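PDB 5LMG: DNA topoisomerase 2-associated protein PAT1 from Saccharomyces cerevisiae, which activates mRNA decapping and represses translation, its C-terminal domain binding a short helical leucine-rich motif of the decapping enzyme Dcp2. Local coordinates for residues 203-208 with 274-279; 238-243 with 290-295; 248-253 with 297-302. The protein carries 2 engineered substitutions. One frame throughout, in Å; residues are numbered along the deposited sequence.

Each contact joins a segment between residues 203 and 253 to a helix further along the chain. Contacts 2 and 3 lie on the same side of the chain's centre, about 20 Å and 19 Å from it, and contact 1 about 5 Å from it, all measured between centres. Contacts 2 and 3 share helix 290-322, and Ile-295 CG2 lies 4.2 Å from Ile-250 CD1. Contacts 1 and 3 touch through Ile-277 CG2 and Ile-253 CD1, 3.5 Å apart; contacts 1 and 2, with centres about 17 Å apart, do not touch. The Dcp2 peptide binds helix 290-322: Arg-294 NE forms a salt bridge with an acidic side chain of it, and Arg-301 NH1 a weak hydrogen bond with its backbone.

Contact 1: residues 203-208 with 274-279; sequences GLNLIT and EAYIWA. Engineered in segment 274-279: Ala-279 (natural residue Gln). With EDO (1,2-ethanediol), chain J; EDO (1,2-ethanediol), chain H.
Two helices running in the same general direction, 36° apart, pack here through Leu-204, Asn-205 and Tyr-276, close to the middle of the chain, with a water completing the junction. The axes of 203-208 and 275-279 approach to 9.8 Å. Leu-204 sends its CD2 methyl to the ring of Tyr-276, 3.9 Å from CD2 of that residue, and the two side chains cross at about a right angle. The same methyl reaches Ile-277, whose CG1 lies over one face of the tyrosine ring, toward its rim. With chi1 at 74°, Tyr-276 holds its ring between its own backbone N and carbonyl carbon; Lys-201 adds a cation-pi contact. Such side-by-side helices build the alpha-helical solenoid of the Pat1 C-terminal domain, whose sequence family belongs to the TPR clan. Asn-205 stands its amide perpendicular to the Tyr-276 ring, with OD1 3.3 Å from Tyr-276 CB, while its ND2 is bonded to Gln-161. One water has three acceptors within reach, Asn-205 OD1, Thr-208 OG1 and Tyr-276 O (2.6 Å to the last), and can donate to two at a time. Thr-208 OG1 donates to Leu-204 O from above the carbonyl plane. A 1,2-ethanediol lies beside engineered Ala-279, its O1 donating to Asn-205 O.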
loop_
_atom_site.group_PDB
_atom_site.type_symbol
_atom_site.label_atom_id
_atom_site.label_comp_id
_atom_site.label_asym_id
_atom_site.label_seq_id
_atom_site.Cartn_x
_atom_site.Cartn_y
_atom_site.Cartn_z
ATOM N N GLY A 203 -2.156 -2.777 3.517
ATOM C CA GLY A 203 -3.166 -1.866 4.049
ATOM C C GLY A 203 -2.876 -0.430 3.675
ATOM O O GLY A 203 -3.736 0.238 3.092
ATOM N N LEU A 204 -1.623 0.015 3.930
ATOM C CA LEU A 204 -1.174 1.368 3.612
ATOM C C LEU A 204 -1.255 1.673 2.119
ATOM O O LEU A 204 -1.769 2.732 1.749
ATOM C CB LEU A 204 0.231 1.654 4.161
ATOM C CG LEU A 204 0.579 3.138 4.332
ATOM C CD1 LEU A 204 -0.194 3.767 5.513
ATOM C CD2 LEU A 204 2.071 3.325 4.535
ATOM N N ASN A 205 -0.756 0.748 1.270
ATOM C CA ASN A 205 -0.794 0.903 -0.187
ATOM C C ASN A 205 -2.228 0.940 -0.728
ATOM O O ASN A 205 -2.502 1.725 -1.629
ATOM C CB ASN A 205 0.039 -0.148 -0.876
ATOM C CG ASN A 205 1.534 0.001 -0.675
ATOM O OD1 ASN A 205 2.039 1.027 -0.197
ATOM N ND2 ASN A 205 2.277 -1.036 -1.020
ATOM N N LEU A 206 -3.148 0.140 -0.150
ATOM C CA LEU A 206 -4.558 0.162 -0.557
ATOM C C LEU A 206 -5.198 1.515 -0.234
ATOM O O LEU A 206 -5.960 2.025 -1.054
ATOM C CB LEU A 206 -5.366 -0.981 0.078
ATOM C CG LEU A 206 -5.250 -2.339 -0.619
ATOM C CD1 LEU A 206 -5.746 -3.462 0.275
ATOM C CD2 LEU A 206 -6.019 -2.345 -1.915
ATOM N N ILE A 207 -4.858 2.113 0.931
ATOM C CA ILE A 207 -5.382 3.424 1.332
ATOM C C ILE A 207 -4.852 4.496 0.360
ATOM O O ILE A 207 -5.649 5.278 -0.148
ATOM C CB ILE A 207 -5.135 3.758 2.835
ATOM C CG1 ILE A 207 -5.871 2.755 3.753
ATOM C CG2 ILE A 207 -5.572 5.206 3.173
ATOM C CD1 ILE A 207 -5.310 2.631 5.188
ATOM N N THR A 208 -3.532 4.463 0.044
ATOM C CA THR A 208 -2.881 5.398 -0.892
ATOM C C THR A 208 -3.571 5.395 -2.264
ATOM O O THR A 208 -3.806 6.474 -2.816
ATOM C CB THR A 208 -1.384 5.121 -1.009
ATOM O OG1 THR A 208 -0.834 5.036 0.294
ATOM C CG2 THR A 208 -0.635 6.189 -1.838
ATOM N N GLU A 274 11.328 2.464 2.323
ATOM C CA GLU A 274 10.190 3.135 2.950
ATOM C C GLU A 274 9.503 4.140 2.012
ATOM O O GLU A 274 8.711 4.981 2.479
ATOM C CB GLU A 274 10.590 3.760 4.303
ATOM C CG GLU A 274 10.882 2.696 5.355
ATOM C CD GLU A 274 10.897 3.100 6.817
ATOM O OE1 GLU A 274 11.248 4.262 7.118
ATOM O OE2 GLU A 274 10.614 2.227 7.669
ATOM N N ALA A 275 9.758 4.008 0.679
ATOM C CA ALA A 275 9.168 4.849 -0.377
ATOM C C ALA A 275 7.641 4.854 -0.332
ATOM O O ALA A 275 7.044 5.923 -0.464
ATOM C CB ALA A 275 9.654 4.417 -1.753
ATOM N N TYR A 276 7.018 3.676 -0.083
ATOM C CA TYR A 276 5.560 3.520 0.038
ATOM C C TYR A 276 4.985 4.328 1.240
ATOM O O TYR A 276 3.813 4.699 1.205
ATOM C CB TYR A 276 5.173 2.026 0.146
ATOM C CG TYR A 276 5.493 1.394 1.483
ATOM C CD1 TYR A 276 6.799 1.037 1.812
ATOM C CD2 TYR A 276 4.490 1.144 2.418
ATOM C CE1 TYR A 276 7.106 0.480 3.053
ATOM C CE2 TYR A 276 4.786 0.582 3.662
ATOM C CZ TYR A 276 6.096 0.239 3.967
ATOM O OH TYR A 276 6.418 -0.314 5.180
ATOM N N ILE A 277 5.794 4.561 2.301
ATOM C CA ILE A 277 5.353 5.338 3.475
ATOM C C ILE A 277 5.268 6.811 3.088
ATOM O O ILE A 277 4.261 7.461 3.379
ATOM C CB ILE A 277 6.240 5.111 4.738
ATOM C CG1 ILE A 277 6.253 3.624 5.161
ATOM C CG2 ILE A 277 5.773 6.016 5.889
ATOM C CD1 ILE A 277 7.284 3.231 6.240
ATOM N N TRP A 278 6.339 7.331 2.437
ATOM C CA TRP A 278 6.383 8.729 1.989
ATOM C C TRP A 278 5.368 8.987 0.878
ATOM O O TRP A 278 4.864 10.100 0.797
ATOM C CB TRP A 278 7.812 9.158 1.599
ATOM C CG TRP A 278 8.785 9.070 2.741
ATOM C CD1 TRP A 278 9.724 8.098 2.941
ATOM C CD2 TRP A 278 8.828 9.917 3.905
ATOM N NE1 TRP A 278 10.372 8.303 4.138
ATOM C CE2 TRP A 278 9.828 9.402 4.761
ATOM C CE3 TRP A 278 8.116 11.065 4.308
ATOM C CZ2 TRP A 278 10.158 10.014 5.982
ATOM C CZ3 TRP A 278 8.420 11.651 5.531
ATOM C CH2 TRP A 278 9.428 11.128 6.355
ATOM N N ALA A 279 5.036 7.954 0.055
ATOM C CA ALA A 279 4.019 8.054 -1.008
ATOM C C ALA A 279 2.634 8.199 -0.365
ATOM O O ALA A 279 1.843 9.039 -0.799
ATOM C CB ALA A 279 4.071 6.843 -1.928
HETATM C C1 EDO J . 0.336 3.061 -3.735
HETATM O O1 EDO J . -0.493 1.965 -3.427
HETATM C C2 EDO J . 1.694 2.853 -3.034
HETATM O O2 EDO J . 2.364 4.093 -2.932
HETATM C C1 EDO H . 12.467 4.372 10.857
HETATM O O1 EDO H . 12.180 5.261 9.786
HETATM C C2 EDO H . 11.157 3.692 11.318
HETATM O O2 EDO H . 10.662 2.774 10.336
HETATM O O HOH W 1 1.647 3.736 0.096
#

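Contact 2: residues 238-243 with 290-295; sequences IYDKLF and LNHQRI
Tyr-239 and Phe-243 both swing their rings anti to the backbone N (chi1 172° and -165°), reaching from one helix toward His-292, whose ring lies beside its own backbone N. The imidazole meets both rings, one with its face and one with its edge. Tyr-239 presents its edge, CE1 sitting over the centre of one imidazole face and 3.6 Å from His-292 CG. His-292 then turns its own edge to Phe-243: CD2 points onto the middle of the phenyl face, 3.5 Å from Phe-243 CG. Asp-240 fixes the rotation of the imidazole. NE2 of His-292 donates to Asp-240 OD1 over 2.9 Å, the bond nearly straight at 172° and lying exactly in the ring plane. On the other side of the ring, ND1 takes the N-H of Lys-289, so both imidazole nitrogens are used, NE2 as donor and ND1 as acceptor, consistent with a neutral ring protonated on NE2. Tyr-239 OH is bonded to Leu-284 O. Beyond the histidine, Ile-295 places CG2 3.8 Å from Phe-243 CZ. Two consecutive edge-to-face stacks thus form an aromatic cluster, joined to a His-carboxylate hydrogen bond, that bridges helices 234-246 and 290-322 within the alpha-helical solenoid.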
loop_
_atom_site.group_PDB
_atom_site.type_symbol
_atom_site.label_atom_id
_atom_site.label_comp_id
_atom_site.label_asym_id
_atom_site.label_seq_id
_atom_site.Cartn_x
_atom_site.Cartn_y
_atom_site.Cartn_z
ATOM N N ILE A 238 -15.320 13.111 3.600
ATOM C CA ILE A 238 -14.839 11.744 3.747
ATOM C C ILE A 238 -13.337 11.724 4.106
ATOM O O ILE A 238 -12.942 10.944 4.977
ATOM C CB ILE A 238 -15.231 10.858 2.534
ATOM C CG1 ILE A 238 -16.790 10.715 2.507
ATOM C CG2 ILE A 238 -14.524 9.479 2.597
ATOM C CD1 ILE A 238 -17.381 10.004 1.372
ATOM N N TYR A 239 -12.530 12.625 3.496
ATOM C CA TYR A 239 -11.103 12.779 3.821
ATOM C C TYR A 239 -10.974 13.077 5.331
ATOM O O TYR A 239 -10.147 12.460 6.007
ATOM C CB TYR A 239 -10.449 13.924 2.999
ATOM C CG TYR A 239 -9.033 14.242 3.445
ATOM C CD1 TYR A 239 -8.790 15.140 4.487
ATOM C CD2 TYR A 239 -7.937 13.608 2.860
ATOM C CE1 TYR A 239 -7.495 15.394 4.941
ATOM C CE2 TYR A 239 -6.634 13.857 3.306
ATOM C CZ TYR A 239 -6.418 14.758 4.340
ATOM O OH TYR A 239 -5.144 15.014 4.796
ATOM N N ASP A 240 -11.800 14.023 5.847
ATOM C CA ASP A 240 -11.787 14.403 7.253
ATOM C C ASP A 240 -12.148 13.248 8.187
ATOM O O ASP A 240 -11.554 13.153 9.263
ATOM C CB ASP A 240 -12.647 15.641 7.520
ATOM C CG ASP A 240 -12.262 16.327 8.813
ATOM O OD1 ASP A 240 -11.099 16.810 8.912
ATOM O OD2 ASP A 240 -13.087 16.319 9.756
ATOM N N LYS A 241 -13.089 12.363 7.778
ATOM C CA LYS A 241 -13.454 11.167 8.562
ATOM C C LYS A 241 -12.245 10.211 8.647
ATOM O O LYS A 241 -11.936 9.695 9.729
ATOM C CB LYS A 241 -14.677 10.452 7.968
ATOM C CG LYS A 241 -15.992 11.200 8.191
ATOM C CD LYS A 241 -17.155 10.521 7.468
ATOM C CE LYS A 241 -18.147 11.520 6.889
ATOM N NZ LYS A 241 -18.895 12.254 7.946
ATOM N N LEU A 242 -11.540 10.016 7.516
ATOM C CA LEU A 242 -10.317 9.214 7.438
ATOM C C LEU A 242 -9.224 9.841 8.311
ATOM O O LEU A 242 -8.537 9.124 9.041
ATOM C CB LEU A 242 -9.821 9.126 5.984
ATOM C CG LEU A 242 -8.546 8.311 5.767
ATOM C CD1 LEU A 242 -8.823 6.817 5.910
ATOM C CD2 LEU A 242 -7.943 8.610 4.414
ATOM N N PHE A 243 -9.065 11.183 8.224
ATOM C CA PHE A 243 -8.062 11.923 8.991
ATOM C C PHE A 243 -8.268 11.732 10.505
ATOM O O PHE A 243 -7.289 11.511 11.219
ATOM C CB PHE A 243 -8.050 13.416 8.606
ATOM C CG PHE A 243 -6.819 14.147 9.086
ATOM C CD1 PHE A 243 -6.780 14.726 10.355
ATOM C CD2 PHE A 243 -5.697 14.258 8.272
ATOM C CE1 PHE A 243 -5.629 15.384 10.808
ATOM C CE2 PHE A 243 -4.547 14.923 8.724
ATOM C CZ PHE A 243 -4.527 15.485 9.986
ATOM N N LEU A 290 -4.552 23.268 5.103
ATOM C CA LEU A 290 -3.361 23.667 5.860
ATOM C C LEU A 290 -3.310 23.044 7.274
ATOM O O LEU A 290 -2.248 22.551 7.677
ATOM C CB LEU A 290 -3.212 25.207 5.918
ATOM C CG LEU A 290 -1.988 25.779 6.670
ATOM C CD1 LEU A 290 -0.666 25.216 6.112
ATOM C CD2 LEU A 290 -1.965 27.277 6.594
ATOM N N ASN A 291 -4.451 23.044 8.002
ATOM C CA ASN A 291 -4.532 22.496 9.366
ATOM C C ASN A 291 -4.246 20.985 9.416
ATOM O O ASN A 291 -3.616 20.527 10.375
ATOM C CB ASN A 291 -5.848 22.866 10.049
ATOM C CG ASN A 291 -5.904 24.320 10.487
ATOM O OD1 ASN A 291 -4.878 24.998 10.616
ATOM N ND2 ASN A 291 -7.106 24.840 10.707
ATOM N N HIS A 292 -4.659 20.225 8.368
ATOM C CA HIS A 292 -4.345 18.790 8.244
ATOM C C HIS A 292 -2.838 18.626 8.055
ATOM O O HIS A 292 -2.231 17.789 8.710
ATOM C CB HIS A 292 -5.067 18.150 7.038
ATOM C CG HIS A 292 -6.552 18.103 7.175
ATOM N ND1 HIS A 292 -7.374 18.842 6.342
ATOM C CD2 HIS A 292 -7.319 17.423 8.060
ATOM C CE1 HIS A 292 -8.609 18.567 6.730
ATOM N NE2 HIS A 292 -8.623 17.706 7.747
ATOM N N GLN A 293 -2.239 19.461 7.173
ATOM C CA GLN A 293 -0.819 19.435 6.847
ATOM C C GLN A 293 0.076 19.726 8.058
ATOM O O GLN A 293 1.114 19.077 8.217
ATOM C CB GLN A 293 -0.512 20.361 5.664
ATOM C CG GLN A 293 -1.090 19.864 4.328
ATOM C CD GLN A 293 -0.897 20.850 3.194
ATOM O OE1 GLN A 293 -0.469 21.989 3.388
ATOM N NE2 GLN A 293 -1.212 20.435 1.969
ATOM N N ARG A 294 -0.353 20.683 8.912
ATOM C CA ARG A 294 0.313 21.094 10.149
ATOM C C ARG A 294 0.440 19.900 11.087
ATOM O O ARG A 294 1.520 19.671 11.627
ATOM C CB ARG A 294 -0.466 22.215 10.843
ATOM C CG ARG A 294 -0.313 23.594 10.187
ATOM C CD ARG A 294 -1.207 24.605 10.880
ATOM N NE ARG A 294 -0.568 25.197 12.055
ATOM C CZ ARG A 294 -0.776 24.819 13.312
ATOM N NH1 ARG A 294 -1.618 23.830 13.584
ATOM N NH2 ARG A 294 -0.160 25.440 14.309
ATOM N N ILE A 295 -0.668 19.140 11.258
ATOM C CA ILE A 295 -0.732 17.944 12.095
ATOM C C ILE A 295 0.180 16.849 11.510
ATOM O O ILE A 295 0.949 16.265 12.270
ATOM C CB ILE A 295 -2.197 17.451 12.300
ATOM C CG1 ILE A 295 -3.028 18.452 13.144
ATOM C CG2 ILE A 295 -2.229 16.021 12.917
ATOM C CD1 ILE A 295 -4.496 18.398 12.924
#

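Contact 3: residues 248-253 with 297-302; sequences SKIQLI and IDEVRD. With EDO (1,2-ethanediol), chain F.
Ser-248 and Ile-250 turn their backbone N-H groups toward Glu-299 as the chain leaves a positive-phi Ser-248 (phi 73°) and enters the short 3-10 turn 250-253, which runs beside helix 290-322. A glutamate carboxylate accepts backbone N-H groups at the start of that turn, in the loop linking helices 234-246 and 257-267 of the alpha-helical solenoid. Glu-299 carries the contact: its CG lies anti to the carbonyl carbon (chi1 -75°), and the chain extends beyond it so that the carboxylate reaches across to the loop. OE2 accepts from Ser-248 N at 2.8 Å on its syn side, somewhat out of the carboxylate plane. OE1 accepts from Ile-250 N at 3.0 Å, nearly in line with its C-O bond. Two backbone N-H bonds, one to each oxygen, help hold the carboxylate in a set rotation. A water adds a third bond, donating to OE1 at 2.8 Å and accepting from Gln-251 N, so it extends the grip one residue further along the loop.

Beneath this polar layer Ile-250 packs with its branches on different partners. CG2 meets Val-300 CG1 at 3.6 Å, while CD1 lies against the Glu-299 carboxylate, 3.6 Å from CD. Leu-281 and Ile-296 also pack on Ile-250, so the apolar side of the loop joins the core between the helices. Gln-251 lies alongside the helix backbone, its CB 3.8 Å from Glu-299 O and its NE2 bonded to Glu-303. On the same helix as Glu-299, Arg-301 grips Asp-298 end-on, in a salt bridge of NH1 and NH2 to one oxygen; these two residues also lie within reach of the bound Dcp2 peptide. The shorter of the two bonds joins Arg-301 NH1 to Asp-298 OD1 over 2.8 Å.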
loop_
_atom_site.group_PDB
_atom_site.type_symbol
_atom_site.label_atom_id
_atom_site.label_comp_id
_atom_site.label_asym_id
_atom_site.label_seq_id
_atom_site.Cartn_x
_atom_site.Cartn_y
_atom_site.Cartn_z
ATOM N N SER A 248 -3.116 11.519 15.780
ATOM C CA SER A 248 -2.293 11.100 16.941
ATOM C C SER A 248 -1.626 9.697 16.761
ATOM O O SER A 248 -0.859 9.275 17.636
ATOM C CB SER A 248 -3.064 11.189 18.259
ATOM O OG SER A 248 -3.836 10.019 18.482
ATOM N N LYS A 249 -1.900 8.993 15.628
ATOM C CA LYS A 249 -1.366 7.659 15.321
ATOM C C LYS A 249 -0.572 7.596 13.988
ATOM O O LYS A 249 -0.159 6.507 13.592
ATOM C CB LYS A 249 -2.510 6.616 15.323
ATOM C CG LYS A 249 -3.182 6.431 16.690
ATOM C CD LYS A 249 -4.571 5.802 16.602
ATOM C CE LYS A 249 -5.671 6.810 16.349
ATOM N NZ LYS A 249 -7.021 6.186 16.400
ATOM N N ILE A 250 -0.351 8.759 13.313
ATOM C CA ILE A 250 0.353 8.870 12.020
ATOM C C ILE A 250 1.782 8.255 12.065
ATOM O O ILE A 250 2.175 7.578 11.112
ATOM C CB ILE A 250 0.342 10.327 11.452
ATOM C CG1 ILE A 250 -1.113 10.787 11.152
ATOM C CG2 ILE A 250 1.205 10.455 10.175
ATOM C CD1 ILE A 250 -1.329 12.365 11.029
ATOM N N GLN A 251 2.528 8.452 13.168
ATOM C CA GLN A 251 3.881 7.906 13.347
ATOM C C GLN A 251 3.921 6.348 13.292
ATOM O O GLN A 251 4.932 5.777 12.862
ATOM C CB GLN A 251 4.519 8.472 14.639
ATOM C CG GLN A 251 5.622 7.626 15.304
ATOM C CD GLN A 251 6.937 7.636 14.556
ATOM O OE1 GLN A 251 7.550 8.689 14.332
ATOM N NE2 GLN A 251 7.436 6.452 14.222
ATOM N N LEU A 252 2.799 5.681 13.657
ATOM C CA LEU A 252 2.692 4.209 13.674
ATOM C C LEU A 252 2.796 3.552 12.278
ATOM O O LEU A 252 2.928 2.333 12.181
ATOM C CB LEU A 252 1.425 3.747 14.412
ATOM C CG LEU A 252 1.249 4.207 15.872
ATOM C CD1 LEU A 252 -0.041 3.642 16.453
ATOM C CD2 LEU A 252 2.448 3.800 16.756
ATOM N N ILE A 253 2.768 4.355 11.207
ATOM C CA ILE A 253 2.941 3.864 9.841
ATOM C C ILE A 253 4.422 3.460 9.593
ATOM O O ILE A 253 4.688 2.678 8.683
ATOM C CB ILE A 253 2.377 4.841 8.771
ATOM C CG1 ILE A 253 3.287 6.080 8.576
ATOM C CG2 ILE A 253 0.909 5.235 9.064
ATOM C CD1 ILE A 253 2.831 7.050 7.482
ATOM N N ILE A 297 2.916 17.019 9.407
ATOM C CA ILE A 297 4.306 17.476 9.578
ATOM C C ILE A 297 4.737 17.299 11.033
ATOM O O ILE A 297 5.829 16.790 11.288
ATOM C CB ILE A 297 4.503 18.966 9.102
ATOM C CG1 ILE A 297 4.737 19.061 7.584
ATOM C CG2 ILE A 297 5.660 19.678 9.851
ATOM C CD1 ILE A 297 6.233 18.802 7.106
ATOM N N ASP A 298 3.875 17.730 11.990
ATOM C CA ASP A 298 4.186 17.617 13.408
ATOM C C ASP A 298 4.379 16.141 13.821
ATOM O O ASP A 298 5.340 15.818 14.516
ATOM C CB ASP A 298 3.084 18.290 14.262
ATOM C CG ASP A 298 3.390 18.215 15.729
ATOM O OD1 ASP A 298 4.439 18.749 16.141
ATOM O OD2 ASP A 298 2.655 17.512 16.448
ATOM N N GLU A 299 3.464 15.263 13.380
ATOM C CA GLU A 299 3.464 13.852 13.753
ATOM C C GLU A 299 4.642 13.059 13.178
ATOM O O GLU A 299 5.086 12.106 13.815
ATOM C CB GLU A 299 2.115 13.180 13.432
ATOM C CG GLU A 299 1.023 13.577 14.426
ATOM C CD GLU A 299 -0.230 12.719 14.463
ATOM O OE1 GLU A 299 -0.116 11.470 14.461
ATOM O OE2 GLU A 299 -1.332 13.303 14.568
ATOM N N VAL A 300 5.179 13.481 12.016
ATOM C CA VAL A 300 6.276 12.773 11.351
ATOM C C VAL A 300 7.590 13.558 11.360
ATOM O O VAL A 300 8.543 13.113 10.731
ATOM C CB VAL A 300 5.900 12.290 9.914
ATOM C CG1 VAL A 300 4.640 11.431 9.924
ATOM C CG2 VAL A 300 5.787 13.444 8.919
ATOM N N ARG A 301 7.643 14.716 12.063
ATOM C CA ARG A 301 8.840 15.566 12.163
ATOM C C ARG A 301 10.104 14.776 12.503
ATOM O O ARG A 301 11.131 14.980 11.855
ATOM C CB ARG A 301 8.626 16.724 13.156
ATOM C CG ARG A 301 9.880 17.587 13.396
ATOM C CD ARG A 301 9.652 18.808 14.292
ATOM N NE ARG A 301 9.054 18.423 15.567
ATOM C CZ ARG A 301 7.777 18.612 15.880
ATOM N NH1 ARG A 301 6.970 19.262 15.047
ATOM N NH2 ARG A 301 7.302 18.174 17.035
ATOM N N ASP A 302 10.028 13.878 13.508
ATOM C CA ASP A 302 11.177 13.055 13.907
ATOM C C ASP A 302 11.601 12.073 12.793
ATOM O O ASP A 302 12.789 11.795 12.639
ATOM C CB ASP A 302 10.921 12.358 15.250
ATOM C CG ASP A 302 10.708 13.307 16.429
ATOM O OD1 ASP A 302 11.287 14.427 16.415
ATOM O OD2 ASP A 302 9.964 12.930 17.367
HETATM C C1 EDO F . 14.780 13.487 17.802
HETATM O O1 EDO F . 14.117 14.148 16.727
HETATM C C2 EDO F . 14.301 12.027 17.916
HETATM O O2 EDO F . 12.987 12.013 18.443
HETATM O O HOH W 2 1.817 10.044 15.812
HETATM O O HOH W 3 7.883 11.534 14.161
#